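Local coordinates for protein listeriolysin O (Listeria monocytogenes, PDB 4CDB) that forms oligomeric pores in cholesterol-containing host membranes as a cholesterol-dependent cytolysin, undergoing a major conformational change that inserts it into the bilayer and causes cytolysis, at residues D21-D24 with K25-G29; Q78-N81 with A82-S85; L194-F198 with G199-E203; Y431-G434 with N435-N438. All blocks are in the same frame, centred on the assembly; numbering follows the deposited sequence.

Contact 1. Residues D21-D24 with K25-G29; sequences DEID and KYIQG
The backbone N-H groups of Lys-25, Tyr-26, Ile-27 and Gln-28 reach back to the carbonyls of Asp-21, Glu-22, Ile-23 and Asp-24, the i to i+4 pattern of an alpha-helix. The four bonds run through about two turns of helix 14-28, and their lengths vary little. The shortest joins Gln-28 N to Asp-24 O at 2.9 Å. The longest joins Lys-25 N to Asp-21 O at 3.1 Å. Among the side chains, Asp-21 and Lys-25 make an i to i+4 salt bridge that is weak, with OD1 of Asp-21 3.5 Å from NZ of Lys-25. The carboxylate is brought to the lysine by a first torsion that sets CG opposite the backbone N (chi1 176°), while the lysine chain folds twice, at chi2 and chi4, curling its ammonium back toward the acid. On the buried side, Ile-23 and Ile-27 lie side by side and point the same way; CG2 of Ile-23 meets CD1 of Ile-27 at 3.9 Å. Ile-23 packs on Leu-241 of helix 238-243, and Ile-27 on Phe-232 and Pro-228. Asp-24 turns its carboxylate to Arg-227, in a salt bridge, and to Ser-229, so one acid ties the helix to the loop there. Tyr-26 lies against helix 238-243 and bonds through OH to the Val-246 carbonyl. Gln-28 runs back over the preceding turn, its CG 3.2 Å from Asp-24 O.

Contact 2. Residues Q78-N81 with A82-S85; sequences QVVN and AISS. With NA (sodium ion), chain N; NA (sodium ion), chain J.
The flat peptide group of Asn-81 is met over one face by Ser-84, whose backbone N stands 74° out of the carbonyl plane and 3.2 Å from Asn-81 O. The neighbouring Val-80 carbonyl is likewise approached from above its plane, by Ile-83 N at 2.9 Å, with the donor 40° out. Both bonds span three residues, which identifies a 3-10 turn in the loop between strands 77-78 and 92-94. Ser-84 OG also lies close to Asn-81 O, but that approach is weak and its proton has another acceptor within reach. Two apolar contacts accompany the turn. CG1 of Ile-83 lies against CB of Val-80 at 3.8 Å, and the branch gets there because chi1 of 58° wedges CG1 between the backbone N and the carbonyl carbon. CG1 of Val-79 touches CB of Ser-84 at 3.7 Å. Each end of the stretch carries a sodium ion. Gln-78 folds its chain at chi2 and offers OE1 to one ion, whose coordination is shared by Phe-183 O, Tyr-265 OH and a water; the same oxygen accepts from Lys-214 NZ, so cation and ammonium together probably polarise the amide. At the other end the main chain supplies the ligand, Ser-85 O standing 2.6 Å from the second sodium, in a site shared with Asn-141.

Contact 3. Residues L194-F198 with G199-E203; sequences LNVNF and GAISE
Asn-197 has CG opposite its backbone N (chi1 -160°), a rotation that carries OD1 forward over the first turn of helix 198-202 to Ala-200. This is an N-cap: Ala-200 N donates to Asn-197 OD1 at 3.0 Å, standing above the plane of the amide carbonyl, 51° out of it. The methyl of Ala-200 presses on the same amide, CB lying 3.4 Å from OD1 of Asn-197. A water donates a further bond to that oxygen and accepts from Gly-199 N, bridging the two at the cap. The backbone carbonyl of Asn-197 takes the first main-chain bond of the helix, from Ile-201 N at 3.3 Å, and Ser-202 N follows with Phe-198 O. Ahead of the cap, Asn-197 is the centre of an inverse gamma turn, closed by a weak bond from Phe-198 N to Val-196 O. CG1 of Val-196 lies over one face of the Phe-198 ring, 3.5 Å from its plane and offset toward the rim. Residues 196-203 belong to the stretch 196-205 that becomes a membrane-spanning beta strand in the pore, so the cap and helix seen here belong to the soluble form and presumably unwind on insertion. Around the site Glu-208 accepts from Asn-197 N, and Asn-191 from Val-196 N. CG1 of Val-196 also approaches Ile-201 CD1, at 4.2 Å.

Contact 4. Residues Y431-G434 with N435-N438; sequences YLPG and NARN
Leu-432, at the end of strand 426-432, reaches across a four-residue turn with CB 4.3 Å from the CB of Ala-436. Pro-433 follows and opens a type I beta turn that runs to Ala-436. Its carbonyl O accepts from Ala-436 N at 3.3 Å, an i to i+3 bond whose N-H...O angle of 141° is far from straight and whose donor stands above the carbonyl plane. Asn-435 lays its amide oxygen against the proline ring, OD1 3.3 Å from Pro-433 CB. That placement follows from chi1 of 55° at Asn-435, which sets its amide between backbone N and carbonyl carbon and swings OD1 back over the proline. Ala-436 CB approaches the same face, 4.3 Å from Pro-433 CD. Gly-434 then occupies the first corner of the turn, buried, with Asn-435 at the second corner; the chain turns through roughly a right angle. The turn joins two sheets of the beta-sandwich domain rather than neighbouring strands of one. Leu-432 pairs with Gly-379 of strand 362-385 and packs on Ile-381 and on Trp-397 of strand 391-402, whereas Asn-435 and Arg-437 pair with Val-400 and Asp-398 of strand 391-402. Asn-435 ND2 bonds to Val-400 O, fixing the amide, and Pro-433 packs on Glu-399, so the bend is seated on strand 391-402 as the chain crosses into strand 436-449.

In the fold
The four contacts follow one another along the chain, none enclosing another, and none touches another. Contacts 1 to 3 belong to the thiol-activated cytolysin part of the chain, contact 4 to its C-terminal beta-sandwich domain. Contacts 2 and 3 approach most closely, with nearest atoms about 12 Å apart, and both lie near sodium sites: contact 2 supplies ligands to two ions, while the side chain of Ile-201 in contact 3 lies about 4 Å from another sodium ion. Contacts 1 and 4 stand on opposite sides of the chain's centre, their centres about 75 Å apart, which reflects the elongated molecule. Of the four, only contact 3 includes residues that become a membrane-spanning strand; its centre is about 30 Å from that of contact 4.

Contact 1. Residues D21-D24 with K25-G29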
loop_
_atom_site.group_PDB
_atom_site.type_symbol
_atom_site.label_atom_id
_atom_site.label_comp_id
_atom_site.label_asym_id
_atom_site.label_seq_id
_atom_site.Cartn_x
_atom_site.Cartn_y
_atom_site.Cartn_z
ATOM N N ASP A 21 13.359 -22.894 -39.220
ATOM C CA ASP A 21 14.719 -23.041 -38.727
ATOM C C ASP A 21 15.448 -21.696 -38.694
ATOM O O ASP A 21 16.204 -21.419 -37.767
ATOM C CB ASP A 21 15.482 -24.048 -39.585
ATOM C CG ASP A 21 16.935 -24.179 -39.181
ATOM O OD1 ASP A 21 17.221 -24.950 -38.242
ATOM O OD2 ASP A 21 17.792 -23.520 -39.806
ATOM N N GLU A 22 15.213 -20.862 -39.704
ATOM C CA GLU A 22 15.796 -19.523 -39.727
ATOM C C GLU A 22 15.279 -18.681 -38.563
ATOM O O GLU A 22 16.025 -17.909 -37.966
ATOM C CB GLU A 22 15.511 -18.815 -41.051
ATOM C CG GLU A 22 16.245 -19.386 -42.253
ATOM C CD GLU A 22 15.860 -18.688 -43.542
ATOM O OE1 GLU A 22 14.919 -17.866 -43.512
ATOM O OE2 GLU A 22 16.495 -18.959 -44.583
ATOM N N ILE A 23 13.996 -18.830 -38.249
ATOM C CA ILE A 23 13.410 -18.119 -37.116
ATOM C C ILE A 23 14.050 -18.572 -35.806
ATOM O O ILE A 23 14.414 -17.745 -34.968
ATOM C CB ILE A 23 11.874 -18.289 -37.058
ATOM C CG1 ILE A 23 11.218 -17.549 -38.222
ATOM C CG2 ILE A 23 11.321 -17.759 -35.744
ATOM C CD1 ILE A 23 9.732 -17.825 -38.373
ATOM N N ASP A 24 14.198 -19.885 -35.643
ATOM C CA ASP A 24 14.836 -20.442 -34.452
ATOM C C ASP A 24 16.215 -19.836 -34.212
ATOM O O ASP A 24 16.505 -19.357 -33.119
ATOM C CB ASP A 24 14.959 -21.965 -34.555
ATOM C CG ASP A 24 13.628 -22.671 -34.395
ATOM O OD1 ASP A 24 12.726 -22.106 -33.742
ATOM O OD2 ASP A 24 13.488 -23.798 -34.915
ATOM N N LYS A 25 17.054 -19.852 -35.242
ATOM C CA LYS A 25 18.426 -19.358 -35.126
ATOM C C LYS A 25 18.494 -17.850 -34.902
ATOM O O LYS A 25 19.396 -17.360 -34.224
ATOM C CB LYS A 25 19.245 -19.748 -36.361
ATOM C CG LYS A 25 19.243 -21.240 -36.647
ATOM C CD LYS A 25 19.656 -22.027 -35.415
ATOM C CE LYS A 25 19.437 -23.518 -35.605
ATOM N NZ LYS A 25 20.242 -24.050 -36.735
ATOM N N TYR A 26 17.545 -17.116 -35.473
ATOM C CA TYR A 26 17.497 -15.668 -35.284
ATOM C C TYR A 26 17.164 -15.309 -33.838
ATOM O O TYR A 26 17.817 -14.460 -33.233
ATOM C CB TYR A 26 16.493 -15.014 -36.241
ATOM C CG TYR A 26 16.295 -13.535 -35.986
ATOM C CD1 TYR A 26 17.266 -12.611 -36.350
ATOM C CD2 TYR A 26 15.139 -13.064 -35.378
ATOM C CE1 TYR A 26 17.091 -11.258 -36.115
ATOM C CE2 TYR A 26 14.954 -11.714 -35.140
ATOM C CZ TYR A 26 15.933 -10.816 -35.511
ATOM O OH TYR A 26 15.750 -9.474 -35.274
ATOM N N ILE A 27 16.147 -15.962 -33.286
ATOM C CA ILE A 27 15.733 -15.687 -31.915
ATOM C C ILE A 27 16.780 -16.176 -30.915
ATOM O O ILE A 27 17.095 -15.485 -29.946
ATOM C CB ILE A 27 14.348 -16.297 -31.607
ATOM C CG1 ILE A 27 13.284 -15.667 -32.505
ATOM C CG2 ILE A 27 13.980 -16.101 -30.142
ATOM C CD1 ILE A 27 11.878 -16.184 -32.259
ATOM N N GLN A 28 17.332 -17.360 -31.167
ATOM C CA GLN A 28 18.381 -17.914 -30.317
ATOM C C GLN A 28 19.669 -17.094 -30.391
ATOM O O GLN A 28 20.526 -17.195 -29.517
ATOM C CB GLN A 28 18.661 -19.379 -30.675
ATOM C CG GLN A 28 17.535 -20.338 -30.303
ATOM C CD GLN A 28 17.744 -21.740 -30.854
ATOM O OE1 GLN A 28 18.740 -22.019 -31.522
ATOM N NE2 GLN A 28 16.798 -22.630 -30.574
ATOM N N GLY A 29 19.802 -16.287 -31.439
ATOM C CA GLY A 29 20.977 -15.453 -31.610
ATOM C C GLY A 29 20.861 -14.106 -30.921
ATOM O O GLY A 29 21.824 -13.340 -30.865
#

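Contact 2. Residues Q78-N81 with A82-S85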
loop_
_atom_site.group_PDB
_atom_site.type_symbol
_atom_site.label_atom_id
_atom_site.label_comp_id
_atom_site.label_asym_id
_atom_site.label_seq_id
_atom_site.Cartn_x
_atom_site.Cartn_y
_atom_site.Cartn_z
ATOM N N GLN A 78 0.798 -6.681 -13.891
ATOM C CA GLN A 78 -0.531 -6.168 -13.572
ATOM C C GLN A 78 -1.337 -5.872 -14.835
ATOM O O GLN A 78 -0.770 -5.663 -15.908
ATOM C CB GLN A 78 -0.419 -4.912 -12.705
ATOM C CG GLN A 78 0.261 -5.158 -11.368
ATOM C CD GLN A 78 -0.440 -6.227 -10.558
ATOM O OE1 GLN A 78 -1.623 -6.103 -10.246
ATOM N NE2 GLN A 78 0.280 -7.297 -10.237
ATOM N N VAL A 79 -2.659 -5.854 -14.702
ATOM C CA VAL A 79 -3.537 -5.607 -15.839
ATOM C C VAL A 79 -4.335 -4.319 -15.658
ATOM O O VAL A 79 -4.981 -4.125 -14.627
ATOM C CB VAL A 79 -4.534 -6.771 -16.041
ATOM C CG1 VAL A 79 -5.495 -6.449 -17.169
ATOM C CG2 VAL A 79 -3.800 -8.075 -16.317
ATOM N N VAL A 80 -4.286 -3.437 -16.653
ATOM C CA VAL A 80 -5.160 -2.270 -16.660
ATOM C C VAL A 80 -6.549 -2.726 -17.092
ATOM O O VAL A 80 -6.736 -3.173 -18.223
ATOM C CB VAL A 80 -4.638 -1.173 -17.607
ATOM C CG1 VAL A 80 -5.613 -0.000 -17.656
ATOM C CG2 VAL A 80 -3.260 -0.707 -17.166
ATOM N N ASN A 81 -7.514 -2.618 -16.182
ATOM C CA ASN A 81 -8.840 -3.209 -16.370
ATOM C C ASN A 81 -9.550 -2.815 -17.664
ATOM O O ASN A 81 -10.222 -3.638 -18.286
ATOM C CB ASN A 81 -9.735 -2.907 -15.166
ATOM C CG ASN A 81 -11.157 -3.394 -15.365
ATOM O OD1 ASN A 81 -12.062 -2.605 -15.638
ATOM N ND2 ASN A 81 -11.360 -4.699 -15.232
ATOM N N ALA A 82 -9.391 -1.559 -18.065
ATOM C CA ALA A 82 -10.025 -1.062 -19.280
ATOM C C ALA A 82 -9.567 -1.807 -20.534
ATOM O O ALA A 82 -10.327 -1.940 -21.491
ATOM C CB ALA A 82 -9.776 0.428 -19.429
ATOM N N ILE A 83 -8.329 -2.294 -20.523
ATOM C CA ILE A 83 -7.787 -3.015 -21.672
ATOM C C ILE A 83 -7.461 -4.467 -21.328
ATOM O O ILE A 83 -6.561 -5.068 -21.914
ATOM C CB ILE A 83 -6.530 -2.320 -22.234
ATOM C CG1 ILE A 83 -5.447 -2.204 -21.159
ATOM C CG2 ILE A 83 -6.882 -0.941 -22.770
ATOM C CD1 ILE A 83 -4.123 -1.665 -21.675
ATOM N N SER A 84 -8.208 -5.026 -20.381
ATOM C CA SER A 84 -7.981 -6.395 -19.923
ATOM C C SER A 84 -8.213 -7.423 -21.026
ATOM O O SER A 84 -7.611 -8.494 -21.021
ATOM C CB SER A 84 -8.879 -6.714 -18.727
ATOM O OG SER A 84 -10.243 -6.721 -19.108
ATOM N N SER A 85 -9.086 -7.089 -21.971
ATOM C CA SER A 85 -9.423 -7.992 -23.070
ATOM C C SER A 85 -8.237 -8.250 -23.998
ATOM O O SER A 85 -8.227 -9.222 -24.751
ATOM C CB SER A 85 -10.605 -7.442 -23.869
ATOM O OG SER A 85 -10.336 -6.129 -24.329
HETATM NA NA NA N . -1.861 -3.400 -9.112
HETATM NA NA NA J . -9.197 -11.439 -23.859
HETATM O O HOH W 1 -1.219 -5.309 -7.509
#

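Contact 3. Residues L194-F198 with G199-E203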
loop_
_atom_site.group_PDB
_atom_site.type_symbol
_atom_site.label_atom_id
_atom_site.label_comp_id
_atom_site.label_asym_id
_atom_site.label_seq_id
_atom_site.Cartn_x
_atom_site.Cartn_y
_atom_site.Cartn_z
ATOM N N LEU A 194 -9.220 6.448 -7.240
ATOM C CA LEU A 194 -8.834 6.554 -5.834
ATOM C C LEU A 194 -8.407 7.968 -5.451
ATOM O O LEU A 194 -8.796 8.473 -4.397
ATOM C CB LEU A 194 -7.704 5.577 -5.507
ATOM C CG LEU A 194 -8.052 4.089 -5.531
ATOM C CD1 LEU A 194 -6.867 3.256 -5.064
ATOM C CD2 LEU A 194 -9.280 3.812 -4.677
ATOM N N ASN A 195 -7.601 8.591 -6.308
ATOM C CA ASN A 195 -7.091 9.940 -6.076
ATOM C C ASN A 195 -6.351 10.077 -4.746
ATOM O O ASN A 195 -6.807 10.777 -3.843
ATOM C CB ASN A 195 -8.218 10.977 -6.166
ATOM C CG ASN A 195 -8.914 10.972 -7.516
ATOM O OD1 ASN A 195 -10.126 10.777 -7.603
ATOM N ND2 ASN A 195 -8.148 11.193 -8.579
ATOM N N VAL A 196 -5.210 9.405 -4.633
ATOM C CA VAL A 196 -4.388 9.493 -3.431
ATOM C C VAL A 196 -3.850 10.912 -3.249
ATOM O O VAL A 196 -3.230 11.474 -4.152
ATOM C CB VAL A 196 -3.212 8.499 -3.475
ATOM C CG1 VAL A 196 -2.338 8.656 -2.240
ATOM C CG2 VAL A 196 -3.730 7.068 -3.600
ATOM N N ASN A 197 -4.096 11.488 -2.076
ATOM C CA ASN A 197 -3.702 12.866 -1.799
ATOM C C ASN A 197 -2.249 12.964 -1.333
ATOM O O ASN A 197 -1.980 13.095 -0.140
ATOM C CB ASN A 197 -4.637 13.478 -0.750
ATOM C CG ASN A 197 -4.614 14.994 -0.753
ATOM O OD1 ASN A 197 -3.591 15.613 -1.042
ATOM N ND2 ASN A 197 -5.750 15.600 -0.427
ATOM N N PHE A 198 -1.320 12.909 -2.282
ATOM C CA PHE A 198 0.106 12.951 -1.972
ATOM C C PHE A 198 0.536 14.288 -1.363
ATOM O O PHE A 198 1.483 14.347 -0.575
ATOM C CB PHE A 198 0.936 12.654 -3.224
ATOM C CG PHE A 198 0.703 11.283 -3.797
ATOM C CD1 PHE A 198 1.095 10.150 -3.103
ATOM C CD2 PHE A 198 0.106 11.128 -5.040
ATOM C CE1 PHE A 198 0.887 8.888 -3.631
ATOM C CE2 PHE A 198 -0.103 9.868 -5.572
ATOM C CZ PHE A 198 0.288 8.747 -4.866
ATOM N N GLY A 199 -0.161 15.357 -1.736
ATOM C CA GLY A 199 0.136 16.680 -1.220
ATOM C C GLY A 199 -0.122 16.795 0.271
ATOM O O GLY A 199 0.727 17.275 1.021
ATOM N N ALA A 200 -1.298 16.344 0.697
ATOM C CA ALA A 200 -1.699 16.431 2.098
ATOM C C ALA A 200 -0.841 15.532 2.985
ATOM O O ALA A 200 -0.530 15.883 4.124
ATOM C CB ALA A 200 -3.170 16.081 2.249
ATOM N N ILE A 201 -0.463 14.372 2.455
ATOM C CA ILE A 201 0.413 13.449 3.164
ATOM C C ILE A 201 1.796 14.068 3.340
ATOM O O ILE A 201 2.440 13.898 4.376
ATOM C CB ILE A 201 0.538 12.111 2.408
ATOM C CG1 ILE A 201 -0.833 11.453 2.258
ATOM C CG2 ILE A 201 1.486 11.166 3.130
ATOM C CD1 ILE A 201 -0.827 10.230 1.363
ATOM N N SER A 202 2.244 14.794 2.322
ATOM C CA SER A 202 3.551 15.434 2.360
ATOM C C SER A 202 3.588 16.589 3.360
ATOM O O SER A 202 4.653 16.972 3.839
ATOM C CB SER A 202 3.942 15.928 0.968
ATOM O OG SER A 202 5.222 16.534 0.989
ATOM N N GLU A 203 2.418 17.139 3.668
ATOM C CA GLU A 203 2.313 18.232 4.629
ATOM C C GLU A 203 2.050 17.710 6.040
ATOM O O GLU A 203 2.025 18.478 7.003
ATOM C CB GLU A 203 1.212 19.209 4.206
ATOM C CG GLU A 203 1.476 19.899 2.876
ATOM C CD GLU A 203 0.233 20.550 2.299
ATOM O OE1 GLU A 203 -0.882 20.183 2.724
ATOM O OE2 GLU A 203 0.371 21.428 1.421
HETATM O O HOH W 2 -2.142 15.508 -3.267
#

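Contact 4. Residues Y431-G434 with N435-N438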
loop_
_atom_site.group_PDB
_atom_site.type_symbol
_atom_site.label_atom_id
_atom_site.label_comp_id
_atom_site.label_asym_id
_atom_site.label_seq_id
_atom_site.Cartn_x
_atom_site.Cartn_y
_atom_site.Cartn_z
ATOM N N TYR A 431 -1.266 28.596 30.755
ATOM C CA TYR A 431 -1.551 28.003 29.453
ATOM C C TYR A 431 -0.279 27.507 28.777
ATOM O O TYR A 431 0.552 28.301 28.334
ATOM C CB TYR A 431 -2.297 28.998 28.558
ATOM C CG TYR A 431 -3.711 29.286 29.016
ATOM C CD1 TYR A 431 -3.960 30.183 30.049
ATOM C CD2 TYR A 431 -4.797 28.659 28.419
ATOM C CE1 TYR A 431 -5.250 30.447 30.472
ATOM C CE2 TYR A 431 -6.091 28.917 28.836
ATOM C CZ TYR A 431 -6.313 29.812 29.862
ATOM O OH TYR A 431 -7.600 30.066 30.275
ATOM N N LEU A 432 -0.136 26.187 28.705
ATOM C CA LEU A 432 1.049 25.572 28.119
ATOM C C LEU A 432 0.804 25.146 26.675
ATOM O O LEU A 432 -0.181 24.464 26.381
ATOM C CB LEU A 432 1.490 24.363 28.948
ATOM C CG LEU A 432 1.802 24.622 30.423
ATOM C CD1 LEU A 432 2.235 23.338 31.111
ATOM C CD2 LEU A 432 2.868 25.692 30.564
ATOM N N PRO A 433 1.705 25.549 25.768
ATOM C CA PRO A 433 1.639 25.126 24.365
ATOM C C PRO A 433 2.000 23.650 24.225
ATOM O O PRO A 433 2.519 23.061 25.175
ATOM C CB PRO A 433 2.698 26.000 23.688
ATOM C CG PRO A 433 3.672 26.317 24.772
ATOM C CD PRO A 433 2.851 26.438 26.026
ATOM N N GLY A 434 1.729 23.067 23.062
ATOM C CA GLY A 434 1.953 21.648 22.846
ATOM C C GLY A 434 3.405 21.223 22.952
ATOM O O GLY A 434 3.703 20.106 23.378
ATOM N N ASN A 435 4.312 22.119 22.574
ATOM C CA ASN A 435 5.737 21.807 22.577
ATOM C C ASN A 435 6.398 22.004 23.940
ATOM O O ASN A 435 7.618 22.150 24.031
ATOM C CB ASN A 435 6.470 22.626 21.510
ATOM C CG ASN A 435 6.238 24.121 21.658
ATOM O OD1 ASN A 435 5.147 24.559 22.025
ATOM N ND2 ASN A 435 7.267 24.911 21.372
ATOM N N ALA A 436 5.593 22.006 24.997
ATOM C CA ALA A 436 6.117 22.180 26.348
ATOM C C ALA A 436 6.353 20.841 27.038
ATOM O O ALA A 436 5.497 19.955 27.007
ATOM C CB ALA A 436 5.178 23.042 27.178
ATOM N N ARG A 437 7.519 20.697 27.661
ATOM C CA ARG A 437 7.824 19.496 28.431
ATOM C C ARG A 437 8.642 19.813 29.681
ATOM O O ARG A 437 9.080 20.948 29.875
ATOM C CB ARG A 437 8.541 18.458 27.564
ATOM C CG ARG A 437 9.852 18.929 26.951
ATOM C CD ARG A 437 10.460 17.837 26.079
ATOM N NE ARG A 437 11.645 18.290 25.354
ATOM C CZ ARG A 437 12.898 18.060 25.735
ATOM N NH1 ARG A 437 13.144 17.373 26.841
ATOM N NH2 ARG A 437 13.907 18.515 25.005
ATOM N N ASN A 438 8.837 18.801 30.522
ATOM C CA ASN A 438 9.574 18.949 31.773
ATOM C C ASN A 438 8.998 20.043 32.666
ATOM O O ASN A 438 9.676 21.017 32.996
ATOM C CB ASN A 438 11.060 19.193 31.504
ATOM C CG ASN A 438 11.752 17.974 30.931
ATOM O OD1 ASN A 438 11.463 16.845 31.324
ATOM N ND2 ASN A 438 12.667 18.196 29.995
#